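Local atomic coordinates of nicotinate-nucleotide diphosphorylase (Carboxylating) (Streptococcus pyogenes GA06023, PDB entry 5HUO), a protein that catalyses the transfer of phosphoribose to quinolinate with loss of carbon dioxide, forming nicotinate ribonucleotide and diphosphate on the way to NAD(+). Residues V78-T83 with G141-T146; D40-A45 with R171-Y176. All blocks are in the same frame, centred on the assembly; numbering follows the deposited sequence.

The chain first passes residues 40-45, in helix 35-49, the first helix of the model. It then forms the short strand 77-78 and the turn into helix 82-92. Helix 122-153 returns to that turn, and interaction 1 closes a loop with 57 residues between its segments. Helix 171-180 next comes back to residues 40-45. Interaction 2 therefore closes a larger loop, with 125 residues between its segments, and interaction 1 is nested inside it. Their centres lie 14 Å apart. They touch where Ile142 packs on Glu174 and Tyr176 approaches Gly81. Interaction 1 ties strand 77-78 and the turn before helix 82-92 to helix 122-153; interaction 2 ties helix 35-49 to helix 171-180.

Interaction 1 (V78-T83 with G141-T146); sequences VLAGLT and GIASMT
The turn that leads from strand 77-78 to helix 82-92 packs here on the long helix 122-153, with Val78 and Ala80 meeting Ala143 and Ser144. The polar link is a bond from the backbone N of Val78 to the OG of Ser144, 2.7 Å long. It is nearly straight, with an angle of 174° at the hydrogen. Ser144 sets its hydroxyl beside its own backbone N (chi1 -68°). From there OG also donates to the carbonyl oxygen of Ser140, one turn earlier in the helix. The hydroxyl thus accepts one hydrogen bond from the strand and donates another within the helix, and the two bonds fix its rotation.

The apolar part centres on the methyl of Ala143. The CB of Ala80 meets the CB of Ala143 at 3.6 Å. From the strand, CG1 of Val78 reaches the same Ala143 CB at 4.2 Å. The other branch, CG2 of Val78, lies 4.0 Å from the CA of Ser144. Val78 thus places one methyl by the alanine and the other by the serine backbone. No large side chain stands between strand end and helix, and the two backbones come close: the CA atoms of Val78 and Ser144 are 4.6 Å apart.

Beyond the contact, Ala80 O receives a hydrogen bond from Ser140 OG. Gly81, with positive phi, is the N-cap residue of helix 82-92, and Asp105 accepts bonds from the backbone N of Gly81 and Leu82. Ala80 also rests on Val180 of helix 171-180, and Val78 on Ala147 of helix 122-153. The turn, leading into helix 82-92, is thus buried against helices 122-153 and 171-180.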
loop_
_atom_site.group_PDB
_atom_site.type_symbol
_atom_site.label_atom_id
_atom_site.label_comp_id
_atom_site.label_asym_id
_atom_site.label_seq_id
_atom_site.Cartn_x
_atom_site.Cartn_y
_atom_site.Cartn_z
ATOM N N VAL A 78 -29.947 -14.710 -12.345
ATOM C CA VAL A 78 -28.768 -15.549 -12.470
ATOM C C VAL A 78 -27.770 -15.312 -11.359
ATOM O O VAL A 78 -27.518 -14.206 -10.996
ATOM C CB VAL A 78 -28.083 -15.312 -13.810
ATOM C CG1 VAL A 78 -26.928 -16.265 -14.023
ATOM C CG2 VAL A 78 -29.087 -15.509 -14.914
ATOM N N LEU A 79 -27.206 -16.398 -10.851
ATOM C CA LEU A 79 -26.273 -16.355 -9.697
ATOM C C LEU A 79 -24.878 -16.091 -10.157
ATOM O O LEU A 79 -24.336 -16.809 -10.997
ATOM C CB LEU A 79 -26.284 -17.652 -8.893
ATOM C CG LEU A 79 -25.258 -17.832 -7.766
ATOM C CD1 LEU A 79 -25.537 -16.911 -6.588
ATOM C CD2 LEU A 79 -25.224 -19.292 -7.286
ATOM N N ALA A 80 -24.281 -15.043 -9.599
ATOM C CA ALA A 80 -22.851 -14.700 -9.891
ATOM C C ALA A 80 -22.197 -14.122 -8.670
ATOM O O ALA A 80 -22.789 -13.289 -7.981
ATOM C CB ALA A 80 -22.738 -13.723 -11.071
ATOM N N GLY A 81 -20.954 -14.523 -8.461
ATOM C CA GLY A 81 -20.158 -14.030 -7.331
ATOM C C GLY A 81 -20.229 -14.853 -6.055
ATOM O O GLY A 81 -19.897 -14.396 -4.995
ATOM N N LEU A 82 -20.626 -16.079 -6.170
ATOM C CA LEU A 82 -20.774 -16.958 -4.986
ATOM C C LEU A 82 -19.439 -17.187 -4.222
ATOM O O LEU A 82 -19.421 -17.136 -3.024
ATOM C CB LEU A 82 -21.322 -18.312 -5.400
ATOM C CG LEU A 82 -21.686 -19.227 -4.229
ATOM C CD1 LEU A 82 -22.904 -18.673 -3.481
ATOM C CD2 LEU A 82 -22.002 -20.627 -4.713
ATOM N N THR A 83 -18.340 -17.416 -4.943
ATOM C CA THR A 83 -17.087 -17.652 -4.277
ATOM C C THR A 83 -16.544 -16.324 -3.766
ATOM O O THR A 83 -15.750 -16.318 -2.795
ATOM C CB THR A 83 -16.021 -18.375 -5.116
ATOM O OG1 THR A 83 -15.557 -17.515 -6.100
ATOM C CG2 THR A 83 -16.548 -19.557 -5.779
ATOM N N GLY A 141 -26.740 -9.258 -10.154
ATOM C CA GLY A 141 -27.510 -8.238 -10.899
ATOM C C GLY A 141 -27.023 -8.056 -12.303
ATOM O O GLY A 141 -27.816 -8.056 -13.248
ATOM N N ILE A 142 -25.704 -7.992 -12.446
ATOM C CA ILE A 142 -25.082 -7.861 -13.767
ATOM C C ILE A 142 -25.277 -9.121 -14.588
ATOM O O ILE A 142 -25.603 -9.067 -15.786
ATOM C CB ILE A 142 -23.593 -7.515 -13.637
ATOM C CG1 ILE A 142 -23.465 -6.067 -13.160
ATOM C CG2 ILE A 142 -22.858 -7.686 -14.959
ATOM C CD1 ILE A 142 -22.053 -5.696 -12.722
ATOM N N ALA A 143 -25.043 -10.261 -13.957
ATOM C CA ALA A 143 -25.174 -11.571 -14.672
ATOM C C ALA A 143 -26.601 -11.739 -15.193
ATOM O O ALA A 143 -26.823 -12.053 -16.360
ATOM C CB ALA A 143 -24.796 -12.705 -13.788
ATOM N N SER A 144 -27.542 -11.434 -14.317
ATOM C CA SER A 144 -28.974 -11.487 -14.621
ATOM C C SER A 144 -29.294 -10.612 -15.841
ATOM O O SER A 144 -29.971 -11.017 -16.804
ATOM C CB SER A 144 -29.778 -11.046 -13.433
ATOM O OG SER A 144 -29.699 -11.978 -12.352
ATOM N N MET A 145 -28.812 -9.387 -15.782
ATOM C CA MET A 145 -29.112 -8.428 -16.849
ATOM C C MET A 145 -28.495 -8.869 -18.185
ATOM O O MET A 145 -29.132 -8.759 -19.226
ATOM C CB MET A 145 -28.648 -7.026 -16.474
ATOM C CG MET A 145 -29.207 -5.966 -17.395
ATOM S SD MET A 145 -28.532 -4.405 -16.857
ATOM C CE MET A 145 -29.158 -3.284 -18.145
ATOM N N THR A 146 -27.252 -9.328 -18.119
ATOM C CA THR A 146 -26.557 -9.868 -19.297
ATOM C C THR A 146 -27.351 -11.035 -19.912
ATOM O O THR A 146 -27.666 -11.037 -21.096
ATOM C CB THR A 146 -25.159 -10.352 -18.937
ATOM O OG1 THR A 146 -24.404 -9.251 -18.437
ATOM C CG2 THR A 146 -24.459 -10.931 -20.158
#

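Interaction 2 (D40-A45 with R171-Y176); sequences DTLKAA and RLFEKY
Two groups grip the carbonyl oxygen of Thr41, whose side chain meets Phe173 across the contact. Within the helix, Ala45 N donates to Thr41 O over 3.0 Å. The second donor is ND2 of Asn169 of a second subunit, so this helix turn also takes part in the subunit interface.

The contact itself is plain apolar packing between helices 35-49 and 171-180, and no hydrogen bond joins the two segments directly. The link is the ring of Phe173, which spans the gap between the two helices. The CA atoms of Thr41 and Phe173 are 10.2 Å apart, and the side chains come at each other from opposite directions. With OG1 of Thr41 beside the backbone N (chi1 -59°), the methyl CG2 is swung anti to that N and lies 3.8 Å from CE1 of Phe173. The hydroxyl is close to the same corner, with Thr41 OG1 3.9 Å from Phe173 CE1. The CB of Thr41 is 4.0 Å from the CZ of Phe173, so CB, OG1 and CG2 all lie near the CE1-CZ end of the ring. Leu42 adds a looser contact at the other side of the ring, where its CD2 is 4.3 Å from CE2 of Phe173. Both methyls approach the ring obliquely.

Further bonds tie these helices into the hexamer. Arg171 NH1 forms a salt bridge with Asp49 of the second subunit, and Asp40 OD2 forms one with Arg47 of a third. Within the chain, Phe173 also packs on Leu139 of helix 122-153 and Ile38 of helix 35-49, while Leu42 lies against Phe135 of helix 122-153 and Val84, Val88 and Leu91 of helix 82-92.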
loop_
_atom_site.group_PDB
_atom_site.type_symbol
_atom_site.label_atom_id
_atom_site.label_comp_id
_atom_site.label_asym_id
_atom_site.label_seq_id
_atom_site.Cartn_x
_atom_site.Cartn_y
_atom_site.Cartn_z
ATOM N N ASP A 40 -7.358 -8.258 -2.052
ATOM C CA ASP A 40 -7.088 -6.870 -1.634
ATOM C C ASP A 40 -8.314 -6.026 -1.657
ATOM O O ASP A 40 -8.525 -5.218 -0.758
ATOM C CB ASP A 40 -6.018 -6.221 -2.464
ATOM C CG ASP A 40 -4.635 -6.726 -2.116
ATOM O OD1 ASP A 40 -4.380 -7.107 -0.930
ATOM O OD2 ASP A 40 -3.791 -6.794 -3.045
ATOM N N THR A 41 -9.149 -6.250 -2.659
ATOM C CA THR A 41 -10.425 -5.523 -2.836
ATOM C C THR A 41 -11.419 -5.839 -1.729
ATOM O O THR A 41 -12.052 -4.938 -1.160
ATOM C CB THR A 41 -11.093 -5.915 -4.171
ATOM O OG1 THR A 41 -10.244 -5.612 -5.247
ATOM C CG2 THR A 41 -12.345 -5.204 -4.372
ATOM N N LEU A 42 -11.544 -7.121 -1.399
ATOM C CA LEU A 42 -12.458 -7.536 -0.307
ATOM C C LEU A 42 -12.002 -7.059 1.075
ATOM O O LEU A 42 -12.790 -6.584 1.864
ATOM C CB LEU A 42 -12.641 -9.038 -0.261
ATOM C CG LEU A 42 -13.088 -9.815 -1.510
ATOM C CD1 LEU A 42 -13.744 -11.104 -1.106
ATOM C CD2 LEU A 42 -13.996 -9.060 -2.392
ATOM N N LYS A 43 -10.700 -7.118 1.319
ATOM C CA LYS A 43 -10.171 -6.558 2.540
ATOM C C LYS A 43 -10.535 -5.080 2.660
ATOM O O LYS A 43 -10.930 -4.608 3.722
ATOM C CB LYS A 43 -8.677 -6.721 2.632
ATOM C CG LYS A 43 -8.309 -8.131 2.996
ATOM C CD LYS A 43 -6.837 -8.219 3.383
ATOM C CE LYS A 43 -6.076 -9.172 2.501
ATOM N NZ LYS A 43 -4.848 -9.585 3.221
ATOM N N ALA A 44 -10.319 -4.342 1.583
ATOM C CA ALA A 44 -10.568 -2.926 1.611
ATOM C C ALA A 44 -12.012 -2.690 1.969
ATOM O O ALA A 44 -12.359 -1.742 2.688
ATOM C CB ALA A 44 -10.202 -2.296 0.278
ATOM N N ALA A 45 -12.847 -3.539 1.422
ATOM C CA ALA A 45 -14.283 -3.399 1.598
ATOM C C ALA A 45 -14.693 -3.650 3.047
ATOM O O ALA A 45 -15.602 -2.984 3.572
ATOM C CB ALA A 45 -15.053 -4.327 0.645
ATOM N N ARG A 171 -13.765 -3.454 -12.238
ATOM C CA ARG A 171 -13.902 -3.931 -13.617
ATOM C C ARG A 171 -13.767 -5.455 -13.758
ATOM O O ARG A 171 -14.571 -6.100 -14.371
ATOM C CB ARG A 171 -12.901 -3.252 -14.560
ATOM C CG ARG A 171 -13.092 -3.650 -15.978
ATOM C CD ARG A 171 -12.319 -2.756 -16.894
ATOM N NE ARG A 171 -12.863 -1.417 -16.947
ATOM C CZ ARG A 171 -12.232 -0.362 -17.472
ATOM N NH1 ARG A 171 -11.013 -0.441 -17.959
ATOM N NH2 ARG A 171 -12.801 0.834 -17.472
ATOM N N LEU A 172 -12.762 -5.980 -13.128
ATOM C CA LEU A 172 -12.540 -7.394 -13.091
ATOM C C LEU A 172 -13.765 -8.199 -12.705
ATOM O O LEU A 172 -14.029 -9.272 -13.271
ATOM C CB LEU A 172 -11.467 -7.658 -12.051
ATOM C CG LEU A 172 -10.960 -9.055 -11.917
ATOM C CD1 LEU A 172 -10.117 -9.385 -13.168
ATOM C CD2 LEU A 172 -10.092 -9.099 -10.703
ATOM N N PHE A 173 -14.461 -7.716 -11.701
ATOM C CA PHE A 173 -15.576 -8.454 -11.080
ATOM C C PHE A 173 -16.774 -8.339 -12.011
ATOM O O PHE A 173 -17.516 -9.293 -12.219
ATOM C CB PHE A 173 -15.978 -7.892 -9.696
ATOM C CG PHE A 173 -14.947 -8.058 -8.610
ATOM C CD1 PHE A 173 -13.909 -7.197 -8.484
ATOM C CD2 PHE A 173 -15.058 -9.030 -7.677
ATOM C CE1 PHE A 173 -12.954 -7.355 -7.486
ATOM C CE2 PHE A 173 -14.098 -9.204 -6.700
ATOM C CZ PHE A 173 -13.035 -8.369 -6.606
ATOM N N GLU A 174 -16.963 -7.171 -12.557
ATOM C CA GLU A 174 -18.076 -6.913 -13.468
ATOM C C GLU A 174 -17.883 -7.669 -14.768
ATOM O O GLU A 174 -18.792 -8.256 -15.292
ATOM C CB GLU A 174 -18.248 -5.418 -13.689
ATOM C CG GLU A 174 -18.599 -4.719 -12.375
ATOM C CD GLU A 174 -18.908 -3.245 -12.522
ATOM O OE1 GLU A 174 -18.468 -2.591 -13.521
ATOM O OE2 GLU A 174 -19.604 -2.706 -11.632
ATOM N N LYS A 175 -16.664 -7.718 -15.253
ATOM C CA LYS A 175 -16.375 -8.462 -16.492
ATOM C C LYS A 175 -16.744 -9.908 -16.257
ATOM O O LYS A 175 -17.236 -10.588 -17.155
ATOM C CB LYS A 175 -14.914 -8.318 -16.887
ATOM C CG LYS A 175 -14.574 -6.886 -17.318
ATOM C CD LYS A 175 -14.668 -6.693 -18.831
ATOM C CE LYS A 175 -14.572 -5.220 -19.195
ATOM N NZ LYS A 175 -14.550 -4.994 -20.663
ATOM N N TYR A 176 -16.426 -10.404 -15.064
ATOM C CA TYR A 176 -16.641 -11.802 -14.745
ATOM C C TYR A 176 -18.156 -12.064 -14.793
ATOM O O TYR A 176 -18.594 -13.051 -15.393
ATOM C CB TYR A 176 -16.032 -12.159 -13.365
ATOM C CG TYR A 176 -16.481 -13.490 -12.798
ATOM C CD1 TYR A 176 -16.042 -14.698 -13.347
ATOM C CD2 TYR A 176 -17.405 -13.543 -11.740
ATOM C CE1 TYR A 176 -16.496 -15.919 -12.855
ATOM C CE2 TYR A 176 -17.807 -14.763 -11.222
ATOM C CZ TYR A 176 -17.362 -15.952 -11.814
ATOM O OH TYR A 176 -17.824 -17.144 -11.361
#